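Local coordinates for extracellular solute-binding protein family 1 (Arthrobacter chlorophenolicus, PDB 4R2F), which probably captures sugars outside the cell for an ABC-type transporter, here holding laminaribiose in its binding cleft, at residues 311-316 / 327-332; 95-98 / 102-105; 117-122 / 147-152; 57-62 / 337-342; 50-55 / 70-75. All coordinates share one frame; numbering follows the deposited sequence.

Contact 1: 311-316 / 327-332; sequences NNIMMY and EFVVYY. With BGC (beta-D-glucopyranose), chain B.
Ile313 and Met315 of strand 306-316 meet Val329 and Tyr332 of helix 322-335; segments 311-316 and 327-332 run nearly antiparallel (163°), their axes 10.0 Å apart at closest approach. The contact across the segments is apolar. Val329 CG2 lies 3.7 Å from Met315 CG, and Ile313 CG2 is a looser neighbour of the same methyl. Beyond a CG1 set beside the backbone N, the Ile313 chain runs on extended (chi2 -178°), carrying CD1 to the edge of the Tyr332 ring, near its plane and 3.7 Å from Tyr332 CD2.

The polar work is done by Asn311, at the start of segment 311-316, where it faces the sugar. Its OD1 accepts from glucose O3 at 2.7 Å, while ND2 donates to glucose O2 at 2.9 Å in a fairly straight bond (166°). ND2 also bonds Gln152 OE1, which helps fix the amide's rotation. Asp154, His207 and Asp395 add further bonds to this glucose. Such a two-pronged amide grip on neighbouring hydroxyls is typical of sugar sites in the cleft of solute-binding proteins.

Contact 2: 95-98 / 102-105; sequences AVST and FQAF
The beta-alpha connection from strand 96-97 to helix 103-109 folds back on itself here, bringing the Gln103 amide up to Ser97 and Thr98. Gln103 NE2 stands 3.7 Å from Thr98 O and 3.8 Å from Ser97 OG, too long for either to count as a hydrogen bond. The amide is held from outside these segments: OE1 accepts from Gly100 N in the intervening turn, and NE2 makes a weak bond to Tyr316 OH. With CG opposite its backbone N (chi1 171°) and the chain extended beyond it, Gln103 spans the gap from the first turn of its helix.

Ser97 OG donates to the carbonyl oxygen of the next residue, Thr98 O, at 2.8 Å. The hydroxyl meets that oxygen at a C=O...donor angle of 130°, tilted 31° from the carbonyl plane. The same OG is hydrogen-bonded to Tyr316 OH. With an alanine at Ser97, Thr98 O and Tyr316 OH would probably both lose this partner, leaving the turn less firmly pinned. Thr98 OG1 is bonded to Asp44 and Trp47. A strand end leading into a helix through a short turn that binds the ligand, here by Gly101 N to glucose, is characteristic of solute-binding protein lobes.

Contact 3: 117-122 / 147-152; sequences DKVIEK and VAVPWQ
Val119 and Ile120 of helix 117-126 rest on Val149 of strand 145-161 in a small, wholly apolar helix-on-sheet contact that buries 94 Å² in all. The backbones come nearest at Ile120 and Val149, whose CA atoms are 8.0 Å apart. A single methyl, Val149 CG2, receives both helix residues. Val119 CG1 approaches it at 4.1 Å, the two valines meeting at a slant, and Ile120 CD1 is a little further off at 4.3 Å. Ile120 CG1 lies beside the backbone N, and a bend at chi2 (-61°) brings CD1 round to the strand although the residue does not point straight at it.

Strand 145-161 is long and belongs to the main mixed sheet, pairing antiparallel with strand 306-316 through Val149 and Ile313; its length is consistent with a crossover between the two lobes expected of a solute-binding protein. The helix covers one side of that sheet, where Val119 also touches Met315 and Val329, and Val149 packs on Leu333 of helix 322-335 and on Phe132. At the start of the helix Asp117 OD1 is hydrogen-bonded to Tyr146 N, a polar tie just ahead of the strand segment.

Contact 4: 57-62 / 337-342; sequences KKIAEG and KELWQQ
Helix 50-61 and the short helix 337-341 come nearest at Ile59 and Glu338, whose CA atoms are 9.1 Å apart. This is a light helix-helix contact that links an early helix of the fold to the one following helix 322-335, and Ile59 supplies all of the touching atoms on its side. Beyond CG1 the isoleucine runs extended (chi2 171°), so CG1 and CD1 lie alongside the Glu338 side chain, which slides past in the opposite direction; Glu338 OE1 is 3.8 Å from Ile59 CD1. The end of the isoleucine also meets Leu339, with Ile59 CD1 4.0 Å from Leu339 CD2 in an apolar touch.

Behind this, Ile59 packs on Tyr332, and its carbonyl oxygen is hydrogen-bonded to Tyr331 OH. Glu338 OE2 forms a long, weak ion pair with Lys335. One turn of helix 50-61 is braced by its own salt bridge: Lys57 NZ meets Glu61 OE2 at 3.1 Å, on the syn side and 31° out of the carboxylate plane.

Contact 5: 50-55 / 70-75; sequences PAYNDA and ATYQII
Tyr72 reaches from strand 70-74 across the side chain of Asn53, the two crossing at about a right angle with the amide and ring planes 57° apart. With CG opposite the backbone N (chi1 -175°), the tyrosine projects from the strand to the helix and sets Tyr72 OH 3.8 Å from Asn53 CB. The ring also runs past the helix backbone, where Tyr72 CE2 is 3.7 Å from Asn53 O in an oblique approach. Ile74 comes to Asn53 from further along the strand: Ile74 CD1 lies 3.8 Å from Asn53 CB, the two side chains meeting at a slant.

Tyr52 leans in obliquely, with Tyr52 CE1 3.9 Å from Tyr72 OH. The two phenol groups share a target, since both Tyr52 OH and Tyr72 OH are hydrogen-bonded to Asp44 OD2. A phenylalanine in place of Tyr72 would probably leave the Asp44 carboxylate without one of its two phenol partners.

Residues 50-55 of helix 50-61 run nearly antiparallel to strand 70-74 (164°), as expected in a beta-alpha-beta crossover: strand 40-44, which carries Asp44, pairs in parallel with strand 70-74, and the helix between them lies against the Tyr72 ring through Ala56, Lys57 and Ala60.

Overall arrangement
From the N terminus, contact 5 closes first, fastening helix 50-61 to strand 70-74. Contact 4 starts on the same helix but waits for residues 337-342, so the two cross, and its long span encloses contacts 2, 3 and 1. These close in series: contact 2 a short turn off strand 96-97, contact 3 a wider excursion from helix 117-126 to strand 145-161, and contact 1 the short return from strand 306-316 to helix 322-335. Strand 306-316 pairs antiparallel with strands 96-97 and 145-161, bringing contacts 1, 2 and 3 together on one sheet, which contact 5 also reaches through strand 70-74. Helix 322-335 touches contacts 4 and 5 through Phe328, on Ala60 and Ala70.

Contact 1: 311-316 / 327-332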
# COMPACT_ATOMS: atom_id res chain seq x y z
N ASN A 311 -4.99 1.61 5.28
CA ASN A 311 -5.83 0.43 5.12
C ASN A 311 -6.81 0.23 6.25
O ASN A 311 -6.56 0.61 7.40
CB ASN A 311 -4.97 -0.81 4.91
CG ASN A 311 -4.30 -0.81 3.56
OD1 ASN A 311 -4.94 -0.54 2.55
ND2 ASN A 311 -3.00 -1.08 3.54
N ASN A 312 -7.91 -0.40 5.91
CA ASN A 312 -9.09 -0.39 6.77
C ASN A 312 -9.94 -1.64 6.60
O ASN A 312 -9.84 -2.36 5.61
CB ASN A 312 -9.92 0.87 6.46
CG ASN A 312 -10.21 1.05 4.98
OD1 ASN A 312 -9.44 1.72 4.23
ND2 ASN A 312 -11.27 0.42 4.52
N ILE A 313 -10.73 -1.92 7.64
CA ILE A 313 -11.66 -3.02 7.65
C ILE A 313 -13.03 -2.45 7.48
O ILE A 313 -13.42 -1.50 8.18
CB ILE A 313 -11.63 -3.81 8.99
CG1 ILE A 313 -10.22 -4.30 9.28
CG2 ILE A 313 -12.58 -5.01 8.96
CD1 ILE A 313 -10.10 -5.13 10.54
N MET A 314 -13.78 -3.09 6.59
CA MET A 314 -15.05 -2.59 6.15
C MET A 314 -16.13 -3.65 6.30
O MET A 314 -15.88 -4.85 6.25
CB MET A 314 -14.95 -2.05 4.70
CG MET A 314 -14.69 -3.03 3.59
SD MET A 314 -13.96 -2.26 2.13
CE MET A 314 -12.24 -2.35 2.58
N MET A 315 -17.33 -3.17 6.57
CA MET A 315 -18.50 -4.02 6.73
C MET A 315 -19.46 -3.71 5.57
O MET A 315 -19.46 -2.59 5.06
CB MET A 315 -19.17 -3.73 8.10
CG MET A 315 -18.44 -4.19 9.34
SD MET A 315 -19.33 -3.90 10.88
CE MET A 315 -19.35 -2.13 10.85
N TYR A 316 -20.28 -4.69 5.18
CA TYR A 316 -21.19 -4.58 4.04
C TYR A 316 -22.63 -4.83 4.44
O TYR A 316 -22.90 -5.54 5.40
CB TYR A 316 -20.82 -5.63 2.99
CG TYR A 316 -19.43 -5.48 2.41
CD1 TYR A 316 -18.32 -5.93 3.09
CD2 TYR A 316 -19.24 -4.87 1.19
CE1 TYR A 316 -17.04 -5.80 2.56
CE2 TYR A 316 -17.98 -4.73 0.65
CZ TYR A 316 -16.88 -5.20 1.32
OH TYR A 316 -15.62 -5.08 0.75
N GLU A 327 -19.72 -7.28 16.07
CA GLU A 327 -19.00 -8.08 17.05
C GLU A 327 -17.73 -8.68 16.47
O GLU A 327 -16.68 -8.67 17.12
CB GLU A 327 -19.88 -9.21 17.61
CG GLU A 327 -20.96 -8.75 18.59
CD GLU A 327 -20.43 -7.98 19.80
OE1 GLU A 327 -19.47 -8.43 20.46
OE2 GLU A 327 -21.00 -6.91 20.11
N PHE A 328 -17.81 -9.19 15.23
CA PHE A 328 -16.65 -9.77 14.60
C PHE A 328 -15.57 -8.72 14.50
O PHE A 328 -14.41 -9.00 14.83
CB PHE A 328 -16.90 -10.33 13.19
CG PHE A 328 -15.64 -10.83 12.52
CD1 PHE A 328 -15.11 -12.07 12.84
CD2 PHE A 328 -14.93 -10.03 11.63
CE1 PHE A 328 -13.93 -12.52 12.28
CE2 PHE A 328 -13.75 -10.46 11.06
CZ PHE A 328 -13.24 -11.71 11.39
N VAL A 329 -15.93 -7.53 14.01
CA VAL A 329 -14.91 -6.50 13.77
C VAL A 329 -14.25 -6.09 15.08
O VAL A 329 -13.05 -5.89 15.12
CB VAL A 329 -15.46 -5.27 13.01
CG1 VAL A 329 -14.45 -4.12 13.00
CG2 VAL A 329 -15.86 -5.63 11.57
N VAL A 330 -15.02 -5.98 16.16
CA VAL A 330 -14.45 -5.59 17.45
C VAL A 330 -13.51 -6.69 17.96
O VAL A 330 -12.39 -6.43 18.46
CB VAL A 330 -15.58 -5.28 18.45
CG1 VAL A 330 -15.06 -5.04 19.85
CG2 VAL A 330 -16.37 -4.08 17.97
N TYR A 331 -13.97 -7.93 17.83
CA TYR A 331 -13.14 -9.08 18.18
C TYR A 331 -11.83 -9.07 17.39
O TYR A 331 -10.73 -9.24 17.95
CB TYR A 331 -13.94 -10.38 17.92
CG TYR A 331 -13.09 -11.62 17.84
CD1 TYR A 331 -12.71 -12.33 18.99
CD2 TYR A 331 -12.63 -12.07 16.61
CE1 TYR A 331 -11.91 -13.47 18.89
CE2 TYR A 331 -11.85 -13.20 16.50
CZ TYR A 331 -11.48 -13.89 17.63
OH TYR A 331 -10.70 -15.01 17.45
N TYR A 332 -11.93 -8.86 16.08
CA TYR A 332 -10.75 -8.97 15.21
C TYR A 332 -9.76 -7.86 15.54
O TYR A 332 -8.58 -8.12 15.71
CB TYR A 332 -11.15 -8.95 13.75
CG TYR A 332 -10.10 -9.43 12.75
CD1 TYR A 332 -9.84 -10.80 12.60
CD2 TYR A 332 -9.43 -8.54 11.91
CE1 TYR A 332 -8.90 -11.25 11.67
CE2 TYR A 332 -8.50 -8.98 10.97
CZ TYR A 332 -8.22 -10.34 10.85
OH TYR A 332 -7.33 -10.81 9.92
C2 BGC B . -2.17 -1.19 -0.49
C3 BGC B . -3.66 -0.92 -0.64
C4 BGC B . -4.00 -0.69 -2.11
C5 BGC B . -3.52 -1.86 -2.94
C6 BGC B . -3.72 -1.62 -4.45
C1 BGC B . -1.88 -2.44 -1.32
O2 BGC B . -1.82 -1.40 0.88
O3 BGC B . -4.04 0.22 0.13
O4 BGC B . -5.41 -0.60 -2.27
O5 BGC B . -2.13 -2.12 -2.69
O6 BGC B . -2.95 -0.50 -4.93

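Contact 2: 95-98 / 102-105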
# COMPACT_ATOMS: atom_id res chain seq x y z
N ALA A 95 -19.58 -10.34 4.39
CA ALA A 95 -20.12 -9.45 5.42
C ALA A 95 -19.09 -8.39 5.85
O ALA A 95 -19.44 -7.23 6.15
CB ALA A 95 -20.55 -10.27 6.63
N VAL A 96 -17.83 -8.81 5.89
CA VAL A 96 -16.71 -8.00 6.34
C VAL A 96 -15.50 -8.29 5.47
O VAL A 96 -15.29 -9.44 5.04
CB VAL A 96 -16.30 -8.37 7.78
CG1 VAL A 96 -15.20 -7.45 8.29
CG2 VAL A 96 -17.49 -8.36 8.71
N SER A 97 -14.68 -7.28 5.24
CA SER A 97 -13.45 -7.48 4.50
C SER A 97 -12.37 -6.45 4.77
O SER A 97 -12.63 -5.32 5.24
CB SER A 97 -13.72 -7.52 2.98
OG SER A 97 -13.72 -6.24 2.38
N THR A 98 -11.15 -6.86 4.46
CA THR A 98 -10.09 -5.93 4.14
C THR A 98 -10.09 -5.78 2.61
O THR A 98 -11.00 -6.25 1.93
CB THR A 98 -8.72 -6.42 4.63
OG1 THR A 98 -8.36 -7.65 3.97
CG2 THR A 98 -8.76 -6.63 6.09
N PHE A 102 -8.97 2.36 -0.46
CA PHE A 102 -10.10 3.30 -0.65
C PHE A 102 -11.39 2.68 -1.11
O PHE A 102 -12.35 3.37 -1.30
CB PHE A 102 -9.68 4.40 -1.63
CG PHE A 102 -8.28 4.90 -1.37
CD1 PHE A 102 -8.03 5.68 -0.26
CD2 PHE A 102 -7.22 4.49 -2.15
CE1 PHE A 102 -6.75 6.11 0.02
CE2 PHE A 102 -5.95 4.92 -1.89
CZ PHE A 102 -5.72 5.73 -0.80
N GLN A 103 -11.37 1.37 -1.27
CA GLN A 103 -12.52 0.55 -1.65
C GLN A 103 -13.82 0.85 -0.85
O GLN A 103 -14.91 0.93 -1.40
CB GLN A 103 -12.03 -0.89 -1.44
CG GLN A 103 -13.00 -2.01 -1.53
CD GLN A 103 -12.26 -3.34 -1.53
OE1 GLN A 103 -11.27 -3.51 -2.25
NE2 GLN A 103 -12.74 -4.29 -0.75
N ALA A 104 -13.69 1.04 0.46
CA ALA A 104 -14.84 1.34 1.29
C ALA A 104 -15.59 2.61 0.82
O ALA A 104 -16.80 2.70 0.95
CB ALA A 104 -14.39 1.49 2.72
N PHE A 105 -14.88 3.60 0.27
CA PHE A 105 -15.54 4.81 -0.21
C PHE A 105 -16.39 4.56 -1.49
O PHE A 105 -17.42 5.17 -1.65
CB PHE A 105 -14.56 5.96 -0.45
CG PHE A 105 -13.91 6.46 0.82
CD1 PHE A 105 -14.53 7.42 1.59
CD2 PHE A 105 -12.69 5.93 1.26
CE1 PHE A 105 -13.94 7.86 2.76
CE2 PHE A 105 -12.09 6.38 2.41
CZ PHE A 105 -12.72 7.35 3.17

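Contact 3: 117-122 / 147-152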
# COMPACT_ATOMS: atom_id res chain seq x y z
N ASP A 117 -20.18 3.10 12.85
CA ASP A 117 -20.39 3.94 14.02
C ASP A 117 -20.56 3.12 15.30
O ASP A 117 -20.02 3.48 16.33
CB ASP A 117 -21.61 4.85 13.85
CG ASP A 117 -21.44 5.83 12.70
OD1 ASP A 117 -20.72 5.50 11.74
OD2 ASP A 117 -22.00 6.92 12.76
N LYS A 118 -21.31 2.02 15.23
CA LYS A 118 -21.53 1.18 16.40
C LYS A 118 -20.24 0.47 16.84
O LYS A 118 -20.03 0.25 18.02
CB LYS A 118 -22.66 0.16 16.15
CG LYS A 118 -24.08 0.73 16.14
CD LYS A 118 -24.72 0.86 17.52
CE LYS A 118 -24.90 -0.47 18.25
NZ LYS A 118 -23.81 -0.77 19.24
N VAL A 119 -19.40 0.08 15.88
CA VAL A 119 -18.08 -0.49 16.20
C VAL A 119 -17.25 0.54 16.94
O VAL A 119 -16.67 0.24 17.98
CB VAL A 119 -17.33 -0.94 14.92
CG1 VAL A 119 -15.86 -1.24 15.21
CG2 VAL A 119 -18.03 -2.16 14.32
N ILE A 120 -17.23 1.77 16.43
CA ILE A 120 -16.52 2.85 17.09
C ILE A 120 -16.99 3.03 18.54
O ILE A 120 -16.17 3.18 19.43
CB ILE A 120 -16.68 4.18 16.34
CG1 ILE A 120 -16.04 4.14 14.94
CG2 ILE A 120 -16.09 5.32 17.16
CD1 ILE A 120 -14.56 3.90 14.93
N GLU A 121 -18.30 3.03 18.76
CA GLU A 121 -18.88 3.10 20.13
C GLU A 121 -18.38 1.97 21.00
O GLU A 121 -18.00 2.20 22.14
CB GLU A 121 -20.41 3.00 20.12
CG GLU A 121 -21.18 4.18 19.56
CD GLU A 121 -22.66 3.85 19.35
OE1 GLU A 121 -23.25 3.13 20.20
OE2 GLU A 121 -23.26 4.29 18.33
N LYS A 122 -18.42 0.73 20.48
CA LYS A 122 -17.96 -0.40 21.23
C LYS A 122 -16.48 -0.28 21.56
O LYS A 122 -16.06 -0.68 22.65
CB LYS A 122 -18.26 -1.73 20.52
CG LYS A 122 -19.75 -2.08 20.39
CD LYS A 122 -19.93 -3.26 19.43
CE LYS A 122 -21.28 -3.93 19.57
NZ LYS A 122 -21.33 -4.70 20.83
N VAL A 147 -17.01 5.17 7.31
CA VAL A 147 -17.12 4.19 6.23
C VAL A 147 -16.36 2.88 6.52
O VAL A 147 -16.65 1.86 5.92
CB VAL A 147 -16.71 4.74 4.85
CG1 VAL A 147 -17.48 6.00 4.52
CG2 VAL A 147 -15.23 4.98 4.78
N ALA A 148 -15.41 2.93 7.45
CA ALA A 148 -14.56 1.77 7.78
C ALA A 148 -13.74 2.12 9.01
O ALA A 148 -13.83 3.24 9.52
CB ALA A 148 -13.62 1.45 6.61
N VAL A 149 -12.95 1.16 9.48
CA VAL A 149 -12.08 1.35 10.65
C VAL A 149 -10.63 1.03 10.25
O VAL A 149 -10.36 -0.04 9.68
CB VAL A 149 -12.54 0.43 11.79
CG1 VAL A 149 -11.66 0.60 13.01
CG2 VAL A 149 -13.98 0.69 12.15
N PRO A 150 -9.69 1.93 10.58
CA PRO A 150 -8.30 1.63 10.19
C PRO A 150 -7.73 0.41 10.86
O PRO A 150 -8.06 0.15 12.00
CB PRO A 150 -7.53 2.88 10.66
CG PRO A 150 -8.36 3.41 11.80
CD PRO A 150 -9.77 3.18 11.36
N TRP A 151 -6.85 -0.32 10.18
CA TRP A 151 -6.18 -1.46 10.84
C TRP A 151 -4.67 -1.51 10.64
O TRP A 151 -3.96 -2.13 11.42
CB TRP A 151 -6.85 -2.81 10.48
CG TRP A 151 -6.50 -3.42 9.15
CD1 TRP A 151 -6.96 -3.04 7.91
CD2 TRP A 151 -5.64 -4.54 8.92
NE1 TRP A 151 -6.40 -3.83 6.94
CE2 TRP A 151 -5.61 -4.77 7.53
CE3 TRP A 151 -4.90 -5.39 9.76
CZ2 TRP A 151 -4.87 -5.81 6.96
CZ3 TRP A 151 -4.16 -6.40 9.19
CH2 TRP A 151 -4.16 -6.61 7.80
N GLN A 152 -4.18 -0.86 9.60
CA GLN A 152 -2.76 -0.74 9.39
C GLN A 152 -2.47 0.35 8.39
O GLN A 152 -3.37 0.82 7.68
CB GLN A 152 -2.11 -2.08 8.95
CG GLN A 152 -2.83 -2.86 7.85
CD GLN A 152 -2.22 -2.71 6.46
OE1 GLN A 152 -1.77 -1.63 6.06
NE2 GLN A 152 -2.22 -3.80 5.71

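Contact 4: 57-62 / 337-342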
# COMPACT_ATOMS: atom_id res chain seq x y z
N LYS A 57 -6.47 -16.42 9.39
CA LYS A 57 -7.51 -17.46 9.36
C LYS A 57 -7.83 -17.97 10.76
O LYS A 57 -8.99 -17.99 11.14
CB LYS A 57 -7.03 -18.62 8.51
CG LYS A 57 -8.04 -19.75 8.34
CD LYS A 57 -7.49 -20.76 7.34
CE LYS A 57 -7.96 -22.17 7.63
NZ LYS A 57 -9.38 -22.30 7.20
N LYS A 58 -6.81 -18.34 11.53
CA LYS A 58 -7.05 -18.86 12.90
C LYS A 58 -7.70 -17.82 13.80
O LYS A 58 -8.61 -18.15 14.56
CB LYS A 58 -5.77 -19.40 13.54
CG LYS A 58 -5.50 -20.85 13.15
CD LYS A 58 -4.09 -21.28 13.51
CE LYS A 58 -3.72 -22.58 12.82
NZ LYS A 58 -2.30 -22.53 12.37
N ILE A 59 -7.27 -16.57 13.70
CA ILE A 59 -7.92 -15.51 14.46
C ILE A 59 -9.41 -15.41 14.12
O ILE A 59 -10.27 -15.47 14.99
CB ILE A 59 -7.21 -14.16 14.27
CG1 ILE A 59 -5.85 -14.22 14.94
CG2 ILE A 59 -8.01 -13.01 14.86
CD1 ILE A 59 -4.97 -13.03 14.62
N ALA A 60 -9.71 -15.32 12.83
CA ALA A 60 -11.08 -15.14 12.37
C ALA A 60 -11.97 -16.33 12.75
O ALA A 60 -13.10 -16.15 13.20
CB ALA A 60 -11.10 -14.94 10.85
N GLU A 61 -11.46 -17.53 12.57
CA GLU A 61 -12.24 -18.73 12.81
C GLU A 61 -12.40 -18.99 14.30
O GLU A 61 -13.25 -19.78 14.70
CB GLU A 61 -11.68 -19.91 12.01
CG GLU A 61 -11.81 -19.60 10.51
CD GLU A 61 -11.50 -20.74 9.55
OE1 GLU A 61 -11.98 -20.65 8.39
OE2 GLU A 61 -10.77 -21.69 9.91
N GLY A 62 -11.66 -18.24 15.12
CA GLY A 62 -11.83 -18.25 16.57
C GLY A 62 -13.01 -17.44 17.09
O GLY A 62 -13.40 -17.58 18.24
N LYS A 337 -2.83 -7.25 17.55
CA LYS A 337 -1.49 -7.24 18.14
C LYS A 337 -0.72 -8.55 17.92
O LYS A 337 0.49 -8.53 17.75
CB LYS A 337 -1.56 -6.91 19.63
CG LYS A 337 -2.39 -7.88 20.46
CD LYS A 337 -2.50 -7.43 21.91
CE LYS A 337 -3.24 -8.48 22.71
NZ LYS A 337 -3.84 -7.90 23.94
N GLU A 338 -1.42 -9.68 17.89
CA GLU A 338 -0.72 -10.97 17.71
C GLU A 338 0.03 -11.05 16.40
O GLU A 338 1.04 -11.73 16.31
CB GLU A 338 -1.71 -12.14 17.78
CG GLU A 338 -2.32 -12.34 19.17
CD GLU A 338 -3.58 -13.20 19.17
OE1 GLU A 338 -3.84 -13.94 18.18
OE2 GLU A 338 -4.30 -13.15 20.18
N LEU A 339 -0.48 -10.36 15.37
CA LEU A 339 0.14 -10.43 14.05
C LEU A 339 1.48 -9.70 14.03
O LEU A 339 2.42 -10.15 13.38
CB LEU A 339 -0.80 -9.87 12.99
CG LEU A 339 -2.12 -10.63 12.82
CD1 LEU A 339 -3.11 -9.82 11.99
CD2 LEU A 339 -1.92 -12.02 12.23
N TRP A 340 1.54 -8.57 14.73
CA TRP A 340 2.81 -7.86 14.89
C TRP A 340 3.72 -8.55 15.89
O TRP A 340 4.93 -8.48 15.75
CB TRP A 340 2.58 -6.40 15.30
CG TRP A 340 2.29 -5.53 14.13
CD1 TRP A 340 3.20 -4.85 13.37
CD2 TRP A 340 1.01 -5.26 13.57
NE1 TRP A 340 2.56 -4.16 12.37
CE2 TRP A 340 1.21 -4.38 12.47
CE3 TRP A 340 -0.30 -5.67 13.87
CZ2 TRP A 340 0.16 -3.91 11.67
CZ3 TRP A 340 -1.35 -5.19 13.09
CH2 TRP A 340 -1.11 -4.34 11.99
N GLN A 341 3.13 -9.19 16.91
CA GLN A 341 3.91 -9.96 17.89
C GLN A 341 4.67 -11.09 17.21
O GLN A 341 5.84 -11.29 17.48
CB GLN A 341 3.02 -10.47 19.03
CG GLN A 341 3.75 -10.92 20.30
CD GLN A 341 4.37 -12.29 20.15
OE1 GLN A 341 3.79 -13.21 19.56
NE2 GLN A 341 5.58 -12.44 20.65
N GLN A 342 4.01 -11.79 16.28
CA GLN A 342 4.64 -12.85 15.49
C GLN A 342 5.40 -12.33 14.28
O GLN A 342 5.98 -13.11 13.54
CB GLN A 342 3.58 -13.87 15.04
CG GLN A 342 2.94 -14.65 16.20
CD GLN A 342 1.59 -15.25 15.82
OE1 GLN A 342 1.50 -16.10 14.94
NE2 GLN A 342 0.54 -14.79 16.47

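Contact 5: 50-55 / 70-75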
# COMPACT_ATOMS: atom_id res chain seq x y z
N PRO A 50 2.59 -16.24 3.08
CA PRO A 50 1.44 -17.12 3.31
C PRO A 50 1.20 -17.33 4.80
O PRO A 50 0.06 -17.53 5.19
CB PRO A 50 1.85 -18.42 2.65
CG PRO A 50 2.63 -18.00 1.49
CD PRO A 50 3.53 -17.00 2.12
N ALA A 51 2.24 -17.34 5.61
CA ALA A 51 2.04 -17.49 7.06
C ALA A 51 1.15 -16.37 7.66
O ALA A 51 0.48 -16.60 8.65
CB ALA A 51 3.38 -17.55 7.77
N TYR A 52 1.13 -15.18 7.07
CA TYR A 52 0.16 -14.14 7.50
C TYR A 52 -1.27 -14.68 7.38
O TYR A 52 -2.07 -14.55 8.29
CB TYR A 52 0.30 -12.81 6.71
CG TYR A 52 -0.98 -12.02 6.82
CD1 TYR A 52 -2.03 -12.23 5.92
CD2 TYR A 52 -1.21 -11.21 7.91
CE1 TYR A 52 -3.24 -11.59 6.08
CE2 TYR A 52 -2.41 -10.56 8.06
CZ TYR A 52 -3.43 -10.77 7.16
OH TYR A 52 -4.62 -10.15 7.35
N ASN A 53 -1.62 -15.27 6.24
CA ASN A 53 -3.00 -15.72 6.04
C ASN A 53 -3.39 -16.89 6.91
O ASN A 53 -4.52 -16.95 7.34
CB ASN A 53 -3.26 -16.03 4.58
CG ASN A 53 -3.30 -14.77 3.74
OD1 ASN A 53 -4.25 -13.96 3.82
ND2 ASN A 53 -2.26 -14.59 2.94
N ASP A 54 -2.47 -17.81 7.18
CA ASP A 54 -2.68 -18.88 8.17
C ASP A 54 -3.06 -18.33 9.55
O ASP A 54 -4.03 -18.78 10.17
CB ASP A 54 -1.42 -19.74 8.35
CG ASP A 54 -1.06 -20.55 7.12
OD1 ASP A 54 -1.95 -20.84 6.30
OD2 ASP A 54 0.12 -20.91 6.97
N ALA A 55 -2.30 -17.34 10.01
CA ALA A 55 -2.56 -16.74 11.31
C ALA A 55 -3.87 -15.96 11.34
O ALA A 55 -4.58 -16.00 12.32
CB ALA A 55 -1.41 -15.83 11.70
N ALA A 70 -17.50 -17.02 12.05
CA ALA A 70 -16.95 -16.34 10.87
C ALA A 70 -16.20 -17.33 10.01
O ALA A 70 -15.53 -18.21 10.53
CB ALA A 70 -15.99 -15.24 11.30
N THR A 71 -16.29 -17.17 8.69
CA THR A 71 -15.48 -17.95 7.77
C THR A 71 -14.43 -17.02 7.16
O THR A 71 -14.67 -15.83 6.99
CB THR A 71 -16.35 -18.64 6.70
OG1 THR A 71 -17.05 -17.66 5.91
CG2 THR A 71 -17.38 -19.56 7.37
N TYR A 72 -13.27 -17.57 6.84
CA TYR A 72 -12.17 -16.80 6.27
C TYR A 72 -11.96 -17.21 4.83
O TYR A 72 -11.90 -18.38 4.51
CB TYR A 72 -10.89 -17.07 7.06
CG TYR A 72 -9.66 -16.27 6.68
CD1 TYR A 72 -9.39 -15.05 7.28
CD2 TYR A 72 -8.74 -16.76 5.77
CE1 TYR A 72 -8.26 -14.31 6.97
CE2 TYR A 72 -7.60 -16.03 5.45
CZ TYR A 72 -7.36 -14.80 6.06
OH TYR A 72 -6.25 -14.07 5.77
N GLN A 73 -11.81 -16.23 3.96
CA GLN A 73 -11.55 -16.49 2.56
C GLN A 73 -10.55 -15.49 2.00
O GLN A 73 -10.70 -14.30 2.23
CB GLN A 73 -12.88 -16.39 1.85
CG GLN A 73 -12.81 -16.07 0.39
CD GLN A 73 -13.32 -17.20 -0.37
OE1 GLN A 73 -12.60 -18.16 -0.63
NE2 GLN A 73 -14.62 -17.16 -0.68
N ILE A 74 -9.56 -15.98 1.26
CA ILE A 74 -8.52 -15.14 0.67
C ILE A 74 -8.91 -14.71 -0.74
O ILE A 74 -9.24 -15.54 -1.56
CB ILE A 74 -7.17 -15.86 0.56
CG1 ILE A 74 -6.67 -16.29 1.94
CG2 ILE A 74 -6.14 -14.96 -0.10
CD1 ILE A 74 -5.55 -17.32 1.87
N ILE A 75 -8.85 -13.41 -0.99
CA ILE A 75 -9.07 -12.85 -2.31
C ILE A 75 -7.69 -12.48 -2.84
O ILE A 75 -6.93 -11.82 -2.15
CB ILE A 75 -9.95 -11.58 -2.22
CG1 ILE A 75 -11.29 -11.91 -1.57
CG2 ILE A 75 -10.15 -10.97 -3.60
CD1 ILE A 75 -12.13 -12.92 -2.34